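PDB 5K3I: acyl-coenzyme A oxidase acox-1.1, which catalyses the FAD-dependent desaturation of acyl-CoAs to (2E)-enoyl-CoAs with release of hydrogen peroxide, the first step of peroxisomal beta-oxidation. Local coordinates for residues M113-V118 and I146-Q151; P190-K195 and I247-F252; V571-L576 and D598-Y603. The protein carries 1 engineered substitution. All coordinates share one frame; numbering follows the deposited sequence.

Contact 1. Residues M113-V118 and I146-Q151; sequences MALHGV and IGTYAQ. With FAD (flavin-adenine dinucleotide), chain I.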
loop_
_atom_site.group_PDB
_atom_site.type_symbol
_atom_site.label_atom_id
_atom_site.label_comp_id
_atom_site.label_asym_id
_atom_site.label_seq_id
_atom_site.Cartn_x
_atom_site.Cartn_y
_atom_site.Cartn_z
ATOM N N MET A 113 -26.293 2.167 1.515
ATOM C CA MET A 113 -26.589 3.483 2.067
ATOM C C MET A 113 -25.395 4.119 2.776
ATOM O O MET A 113 -25.569 4.881 3.731
ATOM C CB MET A 113 -27.790 3.394 3.004
ATOM C CG MET A 113 -29.026 2.847 2.314
ATOM S SD MET A 113 -30.506 2.890 3.335
ATOM C CE MET A 113 -30.804 4.648 3.426
ATOM N N ALA A 114 -24.175 3.816 2.323
ATOM C CA ALA A 114 -23.000 4.389 2.973
ATOM C C ALA A 114 -22.961 5.909 2.802
ATOM O O ALA A 114 -22.781 6.654 3.774
ATOM C CB ALA A 114 -21.723 3.757 2.420
ATOM N N LEU A 115 -23.136 6.388 1.572
ATOM C CA LEU A 115 -23.103 7.819 1.311
ATOM C C LEU A 115 -24.407 8.517 1.654
ATOM O O LEU A 115 -24.446 9.753 1.680
ATOM C CB LEU A 115 -22.738 8.079 -0.142
ATOM C CG LEU A 115 -21.225 8.291 -0.144
ATOM C CD1 LEU A 115 -20.495 7.005 -0.505
ATOM C CD2 LEU A 115 -20.866 9.445 -1.043
ATOM N N HIS A 116 -25.482 7.757 1.863
ATOM C CA HIS A 116 -26.709 8.323 2.414
ATOM C C HIS A 116 -26.414 9.073 3.711
ATOM O O HIS A 116 -26.868 10.205 3.916
ATOM C CB HIS A 116 -27.718 7.193 2.629
ATOM C CG HIS A 116 -29.097 7.646 3.006
ATOM N ND1 HIS A 116 -30.042 8.016 2.073
ATOM C CD2 HIS A 116 -29.711 7.731 4.212
ATOM C CE1 HIS A 116 -31.169 8.335 2.686
ATOM N NE2 HIS A 116 -30.995 8.169 3.986
ATOM N N GLY A 117 -25.646 8.448 4.599
ATOM C CA GLY A 117 -25.226 9.053 5.847
ATOM C C GLY A 117 -24.036 9.990 5.771
ATOM O O GLY A 117 -24.029 11.050 6.403
ATOM N N VAL A 118 -23.002 9.590 5.033
ATOM C CA VAL A 118 -21.753 10.344 5.043
ATOM C C VAL A 118 -21.921 11.713 4.382
ATOM O O VAL A 118 -21.342 12.708 4.842
ATOM C CB VAL A 118 -20.637 9.513 4.384
ATOM C CG1 VAL A 118 -19.398 10.357 4.133
ATOM C CG2 VAL A 118 -20.285 8.320 5.263
ATOM N N ILE A 146 -33.168 6.540 -0.956
ATOM C CA ILE A 146 -31.733 6.321 -0.854
ATOM C C ILE A 146 -31.040 7.385 -1.695
ATOM O O ILE A 146 -31.417 7.608 -2.852
ATOM C CB ILE A 146 -31.355 4.903 -1.317
ATOM C CG1 ILE A 146 -32.048 3.866 -0.429
ATOM C CG2 ILE A 146 -29.840 4.699 -1.277
ATOM C CD1 ILE A 146 -31.845 2.435 -0.884
ATOM N N GLY A 147 -30.021 8.028 -1.114
ATOM C CA GLY A 147 -29.457 9.236 -1.676
ATOM C C GLY A 147 -27.940 9.203 -1.683
ATOM O O GLY A 147 -27.309 8.380 -1.023
ATOM N N THR A 148 -27.362 10.111 -2.462
ATOM C CA THR A 148 -25.921 10.293 -2.476
ATOM C C THR A 148 -25.613 11.722 -2.897
ATOM O O THR A 148 -26.513 12.519 -3.185
ATOM C CB THR A 148 -25.240 9.293 -3.413
ATOM O OG1 THR A 148 -23.819 9.449 -3.312
ATOM C CG2 THR A 148 -25.672 9.548 -4.853
ATOM N N TYR A 149 -24.319 12.038 -2.927
ATOM C CA TYR A 149 -23.813 13.379 -3.202
ATOM C C TYR A 149 -22.969 13.273 -4.465
ATOM O O TYR A 149 -21.928 12.605 -4.462
ATOM C CB TYR A 149 -22.995 13.909 -2.023
ATOM C CG TYR A 149 -22.506 15.320 -2.219
ATOM C CD1 TYR A 149 -23.347 16.397 -1.990
ATOM C CD2 TYR A 149 -21.216 15.573 -2.659
ATOM C CE1 TYR A 149 -22.913 17.688 -2.168
ATOM C CE2 TYR A 149 -20.769 16.857 -2.846
ATOM C CZ TYR A 149 -21.614 17.909 -2.603
ATOM O OH TYR A 149 -21.167 19.195 -2.798
ATOM N N ALA A 150 -23.419 13.914 -5.542
ATOM C CA ALA A 150 -22.802 13.781 -6.861
ATOM C C ALA A 150 -22.079 15.071 -7.247
ATOM O O ALA A 150 -22.668 15.981 -7.827
ATOM C CB ALA A 150 -23.856 13.414 -7.908
ATOM N N GLN A 151 -20.784 15.135 -6.935
ATOM C CA GLN A 151 -19.932 16.269 -7.281
ATOM C C GLN A 151 -18.975 15.954 -8.424
ATOM O O GLN A 151 -19.014 16.604 -9.473
ATOM C CB GLN A 151 -19.151 16.695 -6.035
ATOM C CG GLN A 151 -18.275 17.906 -6.214
ATOM C CD GLN A 151 -17.795 18.447 -4.881
ATOM O OE1 GLN A 151 -18.552 19.074 -4.140
ATOM N NE2 GLN A 151 -16.533 18.181 -4.554
HETATM P PA FAD I . -6.971 14.667 -10.327
HETATM O O1A FAD I . -6.947 16.118 -9.923
HETATM O O2A FAD I . -7.593 14.535 -11.700
HETATM O O5B FAD I . -5.428 14.116 -10.323
HETATM C C5B FAD I . -4.749 14.417 -9.128
HETATM C C4B FAD I . -3.255 14.467 -9.525
HETATM O O4B FAD I . -3.009 15.569 -10.166
HETATM C C3B FAD I . -2.537 14.500 -8.173
HETATM O O3B FAD I . -1.386 13.776 -8.247
HETATM C C2B FAD I . -2.268 15.987 -7.894
HETATM O O2B FAD I . -0.828 16.097 -7.487
HETATM C C1B FAD I . -2.397 16.582 -9.046
HETATM N N9A FAD I . -3.163 17.808 -9.066
HETATM C C8A FAD I . -4.438 18.003 -9.450
HETATM N N7A FAD I . -4.714 19.296 -9.311
HETATM C C5A FAD I . -3.589 19.916 -8.846
HETATM C C6A FAD I . -3.278 21.221 -8.517
HETATM N N6A FAD I . -3.938 22.500 -8.496
HETATM N N1A FAD I . -2.053 21.528 -8.075
HETATM C C2A FAD I . -1.105 20.564 -7.946
HETATM N N3A FAD I . -1.408 19.295 -8.263
HETATM C C4A FAD I . -2.638 18.981 -8.710
HETATM N N1 FAD I . -16.561 12.110 -5.652
HETATM C C2 FAD I . -17.921 12.590 -5.372
HETATM O O2 FAD I . -18.303 13.613 -5.880
HETATM N N3 FAD I . -18.761 11.776 -4.463
HETATM C C4 FAD I . -18.233 10.550 -3.882
HETATM O O4 FAD I . -18.882 9.898 -3.173
HETATM C C4X FAD I . -16.841 10.076 -4.187
HETATM N N5 FAD I . -16.300 8.859 -3.626
HETATM C C5X FAD I . -14.917 8.442 -3.948
HETATM C C6 FAD I . -14.422 7.256 -3.387
HETATM C C7 FAD I . -13.108 6.862 -3.703
HETATM C C7M FAD I . -12.873 5.544 -2.937
HETATM C C8 FAD I . -12.301 7.631 -4.563
HETATM C C8M FAD I . -10.884 7.187 -4.893
HETATM C C9 FAD I . -12.812 8.820 -5.125
HETATM C C9A FAD I . -14.129 9.214 -4.803
HETATM N N10 FAD I . -14.695 10.476 -5.385
HETATM C C10 FAD I . -16.045 10.875 -5.062
HETATM C "C1'" FAD I . -13.901 11.309 -6.270
HETATM C "C2'" FAD I . -12.922 12.183 -5.452
HETATM O "O2'" FAD I . -13.585 13.253 -4.850
HETATM C "C3'" FAD I . -11.894 12.687 -6.453
HETATM O "O3'" FAD I . -11.383 11.551 -7.068
HETATM C "C4'" FAD I . -10.827 13.422 -5.660
HETATM O "O4'" FAD I . -11.302 14.694 -5.358
HETATM C "C5'" FAD I . -9.550 13.574 -6.486
HETATM O "O5'" FAD I . -9.758 14.539 -7.496
HETATM P P FAD I . -9.436 13.997 -9.021
HETATM O O1P FAD I . -10.093 12.638 -9.229
HETATM O O2P FAD I . -9.937 14.935 -10.074
HETATM O O3P FAD I . -7.808 13.784 -9.209
#
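His116 and Gly147 make the one hydrogen bond between segments 113-118 and 146-151, and it is weak: Gly147 N reaches His116 ND1 at 3.2 Å, close to the ring plane, with a bent N-H...N angle of 135°. The imidazole swings over to the strand because CG lies anti to the backbone N (chi1 -172°), and its other nitrogen, NE2, is held by Ala140 O, so both ring nitrogens are engaged. Replacing His116 by an alanine would probably leave Gly147 N and Ala140 O without these mates and open a gap beneath Met113.

Van der Waals packing lies beside this bond. Met113, at the N-cap position, bends at chi3 and lays its CE on one face of the imidazole, 3.3 Å above the plane and over its centre. Farther back along the same side chain, Met113 CG packs on Ile146 CG2 at 4.1 Å, the two side chains crossing at about a right angle. Leu115 CB touches a hydroxyl oxygen, Thr148 OG1, at 3.6 Å, while that hydroxyl bonds to Gly191 O.

Backbone atoms of Tyr149 on the strand and Gln151 just past it bind the flavin. FAD N3 donates to Tyr149 O (3.3 Å), and Gln151 N donates to FAD O2 (3.1 Å), a pairing that reads the pyrimidine edge of the flavin.

The start of helix 114-127, residues 114-118, crosses strand 147-150 at 71°. Strand 147-150 pairs in parallel with strand 199-208; Met665 and Met666 of the second subunit pack on Met113 and Ile146 respectively.

Contact 2. Residues P190-K195 and I247-F252; sequences PGNLGK and IVDNGF. With FAD (flavin-adenine dinucleotide), chain I.
The amide of Asn192 and the carboxylate of Asp249 cross at about a right angle, with their planes 53° apart. Asn192 ND2 donates to Asp249 OD1 at 3.2 Å; the acceptor lies in the amide plane, whereas the donor stands well above the carboxylate plane. Lys195 N meets Asp249 OD2 at 2.8 Å from the opposite side of that plane. Chi1 of Asp249 (49°) sets CG between its own N and carbonyl carbon, which turns the group onto the loop; Ser196 OG is a further partner of OD1, and Asn111 O of Asn192 ND2.

The loop that donates these bonds contains a type II beta turn, Pro190 to Leu193, with Asn192 at its third position in a left-handed backbone conformation (phi 66°). Beyond the turn, Gly194 N bonds to Asp249 O at 3.0 Å; at its first residue Gly251 N bonds to Pro190 O at 3.1 Å, just past the end of strand 187-188, which runs antiparallel to strand 251-255. Without side chains, Gly194 and Gly251 bring their CA atoms to 3.6 Å. Val248 CG1 packs against Gly191 CA at 3.7 Å, on the turn whose Gly191 N donates to FAD O4 at 3.1 Å. At the far end, Lys195 NZ reaches Thr652 O of the second subunit.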
loop_
_atom_site.group_PDB
_atom_site.type_symbol
_atom_site.label_atom_id
_atom_site.label_comp_id
_atom_site.label_asym_id
_atom_site.label_seq_id
_atom_site.Cartn_x
_atom_site.Cartn_y
_atom_site.Cartn_z
ATOM N N PRO A 190 -19.441 9.320 -7.389
ATOM C CA PRO A 190 -20.368 9.368 -6.253
ATOM C C PRO A 190 -20.771 7.967 -5.819
ATOM O O PRO A 190 -21.249 7.157 -6.617
ATOM C CB PRO A 190 -21.550 10.168 -6.811
ATOM C CG PRO A 190 -20.914 11.074 -7.752
ATOM C CD PRO A 190 -19.875 10.273 -8.431
ATOM N N GLY A 191 -20.571 7.686 -4.537
ATOM C CA GLY A 191 -20.837 6.354 -4.036
ATOM C C GLY A 191 -22.328 6.078 -3.986
ATOM O O GLY A 191 -23.136 6.971 -3.738
ATOM N N ASN A 192 -22.692 4.831 -4.271
ATOM C CA ASN A 192 -24.063 4.340 -4.250
ATOM C C ASN A 192 -24.912 4.992 -5.332
ATOM O O ASN A 192 -26.144 4.955 -5.257
ATOM C CB ASN A 192 -24.710 4.533 -2.876
ATOM C CG ASN A 192 -23.979 3.782 -1.782
ATOM O OD1 ASN A 192 -23.615 4.350 -0.750
ATOM N ND2 ASN A 192 -23.767 2.486 -1.999
ATOM N N LEU A 193 -24.277 5.597 -6.341
ATOM C CA LEU A 193 -24.981 6.279 -7.416
ATOM C C LEU A 193 -25.352 5.323 -8.536
ATOM O O LEU A 193 -26.355 5.539 -9.223
ATOM C CB LEU A 193 -24.120 7.419 -7.974
ATOM C CG LEU A 193 -24.680 8.230 -9.149
ATOM C CD1 LEU A 193 -26.030 8.808 -8.794
ATOM C CD2 LEU A 193 -23.719 9.326 -9.592
ATOM N N GLY A 194 -24.570 4.263 -8.728
ATOM C CA GLY A 194 -24.753 3.435 -9.902
ATOM C C GLY A 194 -26.035 2.627 -9.876
ATOM O O GLY A 194 -26.734 2.527 -10.889
ATOM N N LYS A 195 -26.361 2.032 -8.726
ATOM C CA LYS A 195 -27.470 1.085 -8.674
ATOM C C LYS A 195 -28.444 1.330 -7.526
ATOM O O LYS A 195 -29.624 0.985 -7.638
ATOM C CB LYS A 195 -26.926 -0.338 -8.584
ATOM C CG LYS A 195 -26.080 -0.749 -9.766
ATOM C CD LYS A 195 -26.927 -0.821 -11.026
ATOM C CE LYS A 195 -26.083 -0.655 -12.277
ATOM N NZ LYS A 195 -26.848 -0.965 -13.521
ATOM N N ILE A 247 -18.436 -3.077 -2.131
ATOM C CA ILE A 247 -19.860 -3.228 -1.855
ATOM C C ILE A 247 -20.606 -1.945 -2.235
ATOM O O ILE A 247 -21.784 -1.989 -2.622
ATOM C CB ILE A 247 -20.068 -3.625 -0.383
ATOM C CG1 ILE A 247 -19.438 -4.996 -0.125
ATOM C CG2 ILE A 247 -21.546 -3.664 -0.050
ATOM C CD1 ILE A 247 -19.684 -5.533 1.271
ATOM N N VAL A 248 -19.940 -0.792 -2.140
ATOM C CA VAL A 248 -20.494 0.463 -2.646
ATOM C C VAL A 248 -20.510 0.469 -4.171
ATOM O O VAL A 248 -19.501 0.180 -4.827
ATOM C CB VAL A 248 -19.701 1.656 -2.101
ATOM C CG1 VAL A 248 -20.077 2.906 -2.860
ATOM C CG2 VAL A 248 -19.990 1.828 -0.623
ATOM N N ASP A 249 -21.673 0.781 -4.743
ATOM C CA ASP A 249 -21.832 0.871 -6.195
ATOM C C ASP A 249 -21.553 2.296 -6.685
ATOM O O ASP A 249 -22.462 3.058 -7.038
ATOM C CB ASP A 249 -23.229 0.428 -6.596
ATOM C CG ASP A 249 -24.297 1.094 -5.769
ATOM O OD1 ASP A 249 -24.450 0.729 -4.584
ATOM O OD2 ASP A 249 -24.962 2.008 -6.307
ATOM N N ASN A 250 -20.265 2.645 -6.733
ATOM C CA ASN A 250 -19.889 3.956 -7.244
ATOM C C ASN A 250 -20.365 4.066 -8.689
ATOM O O ASN A 250 -20.244 3.116 -9.466
ATOM C CB ASN A 250 -18.371 4.153 -7.150
ATOM C CG ASN A 250 -17.872 4.208 -5.714
ATOM O OD1 ASN A 250 -17.501 3.188 -5.128
ATOM N ND2 ASN A 250 -17.854 5.406 -5.144
ATOM N N GLY A 251 -20.917 5.228 -9.052
ATOM C CA GLY A 251 -21.720 5.330 -10.248
ATOM C C GLY A 251 -21.311 6.459 -11.173
ATOM O O GLY A 251 -20.572 7.374 -10.802
ATOM N N PHE A 252 -21.807 6.358 -12.408
ATOM C CA PHE A 252 -21.814 7.461 -13.357
ATOM C C PHE A 252 -23.241 7.950 -13.565
ATOM O O PHE A 252 -24.205 7.200 -13.382
ATOM C CB PHE A 252 -21.171 7.081 -14.703
ATOM C CG PHE A 252 -21.843 5.937 -15.438
ATOM C CD1 PHE A 252 -23.038 6.116 -16.132
ATOM C CD2 PHE A 252 -21.230 4.693 -15.490
ATOM C CE1 PHE A 252 -23.624 5.057 -16.819
ATOM C CE2 PHE A 252 -21.808 3.641 -16.175
ATOM C CZ PHE A 252 -23.003 3.821 -16.841
HETATM P PA FAD I . -6.971 14.667 -10.327
HETATM O O1A FAD I . -6.947 16.118 -9.923
HETATM O O2A FAD I . -7.593 14.535 -11.700
HETATM O O5B FAD I . -5.428 14.116 -10.323
HETATM C C5B FAD I . -4.749 14.417 -9.128
HETATM C C4B FAD I . -3.255 14.467 -9.525
HETATM O O4B FAD I . -3.009 15.569 -10.166
HETATM C C3B FAD I . -2.537 14.500 -8.173
HETATM O O3B FAD I . -1.386 13.776 -8.247
HETATM C C2B FAD I . -2.268 15.987 -7.894
HETATM O O2B FAD I . -0.828 16.097 -7.487
HETATM C C1B FAD I . -2.397 16.582 -9.046
HETATM N N9A FAD I . -3.163 17.808 -9.066
HETATM C C8A FAD I . -4.438 18.003 -9.450
HETATM N N7A FAD I . -4.714 19.296 -9.311
HETATM C C5A FAD I . -3.589 19.916 -8.846
HETATM C C6A FAD I . -3.278 21.221 -8.517
HETATM N N6A FAD I . -3.938 22.500 -8.496
HETATM N N1A FAD I . -2.053 21.528 -8.075
HETATM C C2A FAD I . -1.105 20.564 -7.946
HETATM N N3A FAD I . -1.408 19.295 -8.263
HETATM C C4A FAD I . -2.638 18.981 -8.710
HETATM N N1 FAD I . -16.561 12.110 -5.652
HETATM C C2 FAD I . -17.921 12.590 -5.372
HETATM O O2 FAD I . -18.303 13.613 -5.880
HETATM N N3 FAD I . -18.761 11.776 -4.463
HETATM C C4 FAD I . -18.233 10.550 -3.882
HETATM O O4 FAD I . -18.882 9.898 -3.173
HETATM C C4X FAD I . -16.841 10.076 -4.187
HETATM N N5 FAD I . -16.300 8.859 -3.626
HETATM C C5X FAD I . -14.917 8.442 -3.948
HETATM C C6 FAD I . -14.422 7.256 -3.387
HETATM C C7 FAD I . -13.108 6.862 -3.703
HETATM C C7M FAD I . -12.873 5.544 -2.937
HETATM C C8 FAD I . -12.301 7.631 -4.563
HETATM C C8M FAD I . -10.884 7.187 -4.893
HETATM C C9 FAD I . -12.812 8.820 -5.125
HETATM C C9A FAD I . -14.129 9.214 -4.803
HETATM N N10 FAD I . -14.695 10.476 -5.385
HETATM C C10 FAD I . -16.045 10.875 -5.062
HETATM C "C1'" FAD I . -13.901 11.309 -6.270
HETATM C "C2'" FAD I . -12.922 12.183 -5.452
HETATM O "O2'" FAD I . -13.585 13.253 -4.850
HETATM C "C3'" FAD I . -11.894 12.687 -6.453
HETATM O "O3'" FAD I . -11.383 11.551 -7.068
HETATM C "C4'" FAD I . -10.827 13.422 -5.660
HETATM O "O4'" FAD I . -11.302 14.694 -5.358
HETATM C "C5'" FAD I . -9.550 13.574 -6.486
HETATM O "O5'" FAD I . -9.758 14.539 -7.496
HETATM P P FAD I . -9.436 13.997 -9.021
HETATM O O1P FAD I . -10.093 12.638 -9.229
HETATM O O2P FAD I . -9.937 14.935 -10.074
HETATM O O3P FAD I . -7.808 13.784 -9.209
#

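Contact 3. Residues V571-L576 and D598-Y603; sequences VNYELL and DQLYFY. With ATP (adenosine-5'-triphosphate), chain N.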
loop_
_atom_site.group_PDB
_atom_site.type_symbol
_atom_site.label_atom_id
_atom_site.label_comp_id
_atom_site.label_asym_id
_atom_site.label_seq_id
_atom_site.Cartn_x
_atom_site.Cartn_y
_atom_site.Cartn_z
ATOM N N VAL A 571 6.707 11.180 20.221
ATOM C CA VAL A 571 7.552 12.342 19.932
ATOM C C VAL A 571 8.964 11.929 19.523
ATOM O O VAL A 571 9.600 12.613 18.716
ATOM C CB VAL A 571 7.572 13.324 21.125
ATOM C CG1 VAL A 571 6.175 13.874 21.389
ATOM C CG2 VAL A 571 8.136 12.663 22.356
ATOM N N ASN A 572 9.472 10.803 20.031
ATOM C CA ASN A 572 10.816 10.396 19.621
ATOM C C ASN A 572 10.837 9.754 18.238
ATOM O O ASN A 572 11.760 10.010 17.456
ATOM C CB ASN A 572 11.442 9.455 20.654
ATOM C CG ASN A 572 11.832 10.173 21.939
ATOM O OD1 ASN A 572 12.866 10.835 22.000
ATOM N ND2 ASN A 572 11.029 10.004 22.979
ATOM N N TYR A 573 9.832 8.936 17.912
ATOM C CA TYR A 573 9.754 8.351 16.574
ATOM C C TYR A 573 9.573 9.426 15.512
ATOM O O TYR A 573 10.275 9.439 14.495
ATOM C CB TYR A 573 8.607 7.340 16.509
ATOM C CG TYR A 573 8.540 6.569 15.196
ATOM C CD1 TYR A 573 9.311 5.433 14.993
ATOM C CD2 TYR A 573 7.711 6.980 14.164
ATOM C CE1 TYR A 573 9.253 4.726 13.799
ATOM C CE2 TYR A 573 7.652 6.279 12.969
ATOM C CZ TYR A 573 8.419 5.155 12.796
ATOM O OH TYR A 573 8.368 4.453 11.617
ATOM N N GLU A 574 8.637 10.348 15.741
ATOM C CA GLU A 574 8.337 11.374 14.748
ATOM C C GLU A 574 9.512 12.328 14.580
ATOM O O GLU A 574 9.923 12.624 13.452
ATOM C CB GLU A 574 7.064 12.121 15.140
ATOM C CG GLU A 574 5.855 11.210 15.381
ATOM C CD GLU A 574 5.446 10.402 14.158
ATOM O OE1 GLU A 574 5.581 10.923 13.032
ATOM O OE2 GLU A 574 4.975 9.254 14.332
ATOM N N LEU A 575 10.038 12.857 15.694
ATOM C CA LEU A 575 11.200 13.744 15.624
ATOM C C LEU A 575 12.368 13.099 14.889
ATOM O O LEU A 575 13.041 13.753 14.081
ATOM C CB LEU A 575 11.642 14.172 17.024
ATOM C CG LEU A 575 12.858 15.093 17.070
ATOM C CD1 LEU A 575 12.713 16.236 16.077
ATOM C CD2 LEU A 575 13.053 15.619 18.476
ATOM N N LEU A 576 12.627 11.818 15.145
ATOM C CA LEU A 576 13.686 11.141 14.408
ATOM C C LEU A 576 13.375 11.118 12.919
ATOM O O LEU A 576 14.247 11.378 12.084
ATOM C CB LEU A 576 13.875 9.725 14.943
ATOM C CG LEU A 576 14.924 8.877 14.211
ATOM C CD1 LEU A 576 16.287 9.576 14.185
ATOM C CD2 LEU A 576 15.043 7.472 14.816
ATOM N N ASP A 598 17.999 6.409 21.448
ATOM C CA ASP A 598 17.952 5.577 22.653
ATOM C C ASP A 598 16.597 5.667 23.342
ATOM O O ASP A 598 16.094 4.679 23.897
ATOM C CB ASP A 598 19.075 5.975 23.615
ATOM C CG ASP A 598 20.447 5.751 23.030
ATOM O OD1 ASP A 598 20.602 4.760 22.293
ATOM O OD2 ASP A 598 21.359 6.560 23.287
ATOM N N GLN A 599 15.984 6.842 23.304
ATOM C CA GLN A 599 14.654 6.997 23.870
ATOM C C GLN A 599 13.615 6.182 23.118
ATOM O O GLN A 599 12.745 5.560 23.733
ATOM C CB GLN A 599 14.295 8.469 23.866
ATOM C CG GLN A 599 15.104 9.215 24.876
ATOM C CD GLN A 599 14.675 8.793 26.232
ATOM O OE1 GLN A 599 13.595 9.132 26.638
ATOM N NE2 GLN A 599 15.512 8.051 26.950
ATOM N N LEU A 600 13.702 6.169 21.787
ATOM C CA LEU A 600 12.781 5.388 20.969
ATOM C C LEU A 600 12.847 3.913 21.345
ATOM O O LEU A 600 11.819 3.266 21.567
ATOM C CB LEU A 600 13.100 5.609 19.488
ATOM C CG LEU A 600 12.486 4.660 18.444
ATOM C CD1 LEU A 600 10.987 4.593 18.589
ATOM C CD2 LEU A 600 12.854 5.098 17.044
ATOM N N TYR A 601 14.055 3.363 21.426
ATOM C CA TYR A 601 14.192 1.941 21.723
ATOM C C TYR A 601 13.812 1.646 23.167
ATOM O O TYR A 601 13.345 0.544 23.481
ATOM C CB TYR A 601 15.614 1.485 21.420
ATOM C CG TYR A 601 16.011 1.812 20.000
ATOM C CD1 TYR A 601 15.142 1.551 18.952
ATOM C CD2 TYR A 601 17.214 2.443 19.714
ATOM C CE1 TYR A 601 15.477 1.868 17.656
ATOM C CE2 TYR A 601 17.558 2.769 18.418
ATOM C CZ TYR A 601 16.677 2.476 17.393
ATOM O OH TYR A 601 16.992 2.791 16.098
ATOM N N PHE A 602 13.991 2.621 24.056
ATOM C CA PHE A 602 13.556 2.440 25.435
ATOM C C PHE A 602 12.040 2.356 25.525
ATOM O O PHE A 602 11.490 1.440 26.146
ATOM C CB PHE A 602 14.078 3.583 26.304
ATOM C CG PHE A 602 13.553 3.559 27.706
ATOM C CD1 PHE A 602 14.147 2.761 28.673
ATOM C CD2 PHE A 602 12.444 4.315 28.049
ATOM C CE1 PHE A 602 13.652 2.734 29.965
ATOM C CE2 PHE A 602 11.940 4.289 29.332
ATOM C CZ PHE A 602 12.541 3.499 30.301
ATOM N N TYR A 603 11.348 3.324 24.937
ATOM C CA TYR A 603 9.897 3.339 25.024
ATOM C C TYR A 603 9.228 2.221 24.235
ATOM O O TYR A 603 8.086 1.873 24.545
ATOM C CB TYR A 603 9.386 4.700 24.601
ATOM C CG TYR A 603 9.502 5.705 25.726
ATOM C CD1 TYR A 603 8.640 5.628 26.812
ATOM C CD2 TYR A 603 10.461 6.717 25.712
ATOM C CE1 TYR A 603 8.718 6.507 27.848
ATOM C CE2 TYR A 603 10.543 7.620 26.757
ATOM C CZ TYR A 603 9.664 7.505 27.826
ATOM O OH TYR A 603 9.681 8.385 28.882
HETATM P PG ATP N . 15.834 5.585 7.949
HETATM O O1G ATP N . 17.219 5.141 8.354
HETATM O O2G ATP N . 15.800 6.499 6.750
HETATM O O3G ATP N . 14.966 6.029 9.099
HETATM P PB ATP N . 13.545 4.159 7.176
HETATM O O1B ATP N . 12.915 5.424 7.707
HETATM O O2B ATP N . 13.308 3.751 5.744
HETATM O O3B ATP N . 15.134 4.233 7.424
HETATM P PA ATP N . 13.112 3.062 9.725
HETATM O O1A ATP N . 13.152 4.527 10.085
HETATM O O2A ATP N . 14.163 2.125 10.267
HETATM O O3A ATP N . 13.101 2.932 8.120
HETATM O "O5'" ATP N . 11.665 2.481 10.121
HETATM C "C5'" ATP N . 10.480 3.070 9.592
HETATM C "C4'" ATP N . 9.480 1.991 9.191
HETATM O "O4'" ATP N . 9.712 1.581 7.840
HETATM C "C3'" ATP N . 9.588 0.752 10.067
HETATM O "O3'" ATP N . 8.381 0.572 10.813
HETATM C "C2'" ATP N . 9.785 -0.414 9.120
HETATM O "O2'" ATP N . 8.799 -1.421 9.362
HETATM C "C1'" ATP N . 9.620 0.159 7.723
HETATM N N9 ATP N . 10.685 -0.366 6.832
HETATM C C8 ATP N . 11.963 0.053 6.792
HETATM N N7 ATP N . 12.675 -0.640 5.867
HETATM C C5 ATP N . 11.840 -1.529 5.297
HETATM C C6 ATP N . 11.942 -2.571 4.248
HETATM N N6 ATP N . 13.111 -2.808 3.606
HETATM N N1 ATP N . 10.828 -3.277 3.954
HETATM C C2 ATP N . 9.659 -3.052 4.583
HETATM N N3 ATP N . 9.496 -2.125 5.543
HETATM C C4 ATP N . 10.530 -1.345 5.938
#
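Tyr573 and Leu600 meet where helices 557-577 and 590-616 pack in the C-terminal helical part of the acyl-CoA oxidase, beside bound ATP. Leu600 CD1 comes to the edge of the tyrosine ring, near its plane, 4.1 Å from Tyr573 CD1. The second methyl, Leu600 CD2, lies 3.9 Å from Leu576 CD2, the two leucines crossing at about a right angle, so one side chain touches two residues nearly a turn apart on the facing helix.

The short helix segments run roughly antiparallel, at 142°, with axes 8.8 Å apart; no hydrogen bond links them. Asn572 adds a polar side chain to this packing: its OD1 lies 3.3 Å from Gln599 CB, and the two amide planes are 69° apart. Both ends of the Asn572 amide are held elsewhere, OD1 by Tyr491 OH and ND2 by His568 O. Tyr573, its chi1 of -174° turning CG away from the backbone N, extends past Leu600 and places OH beside ATP C5' (3.2 Å). His342 NE2 of the same chain and, from the second subunit, Tyr581 OH hydrogen-bond this nucleotide, and Tyr601 OH bonds to Glu530 of the second subunit.

How the contacts relate
Contacts 1 and 2 are neighbours, with centres about 9 Å apart, and both touch the pyrimidine end of the flavin; Asn192 OD1 accepts a probable hydrogen bond from Leu115 N, so the helix start and the turn are joined directly. Contact 3 lies on the opposite side of the chain's centre, at the ATP, its centre about 42 Å from that of contact 1 and about 44 Å from that of contact 2. All touching residues of contacts 1 and 2 are buried, whereas contact 3 includes the partly exposed Gln599 and Tyr603. Chemistry follows place: contact 2 is chiefly backbone and carboxylate hydrogen bonding, contact 1 mixes one weak bond with apolar packing, and contact 3 is helix packing. All three reach the second subunit.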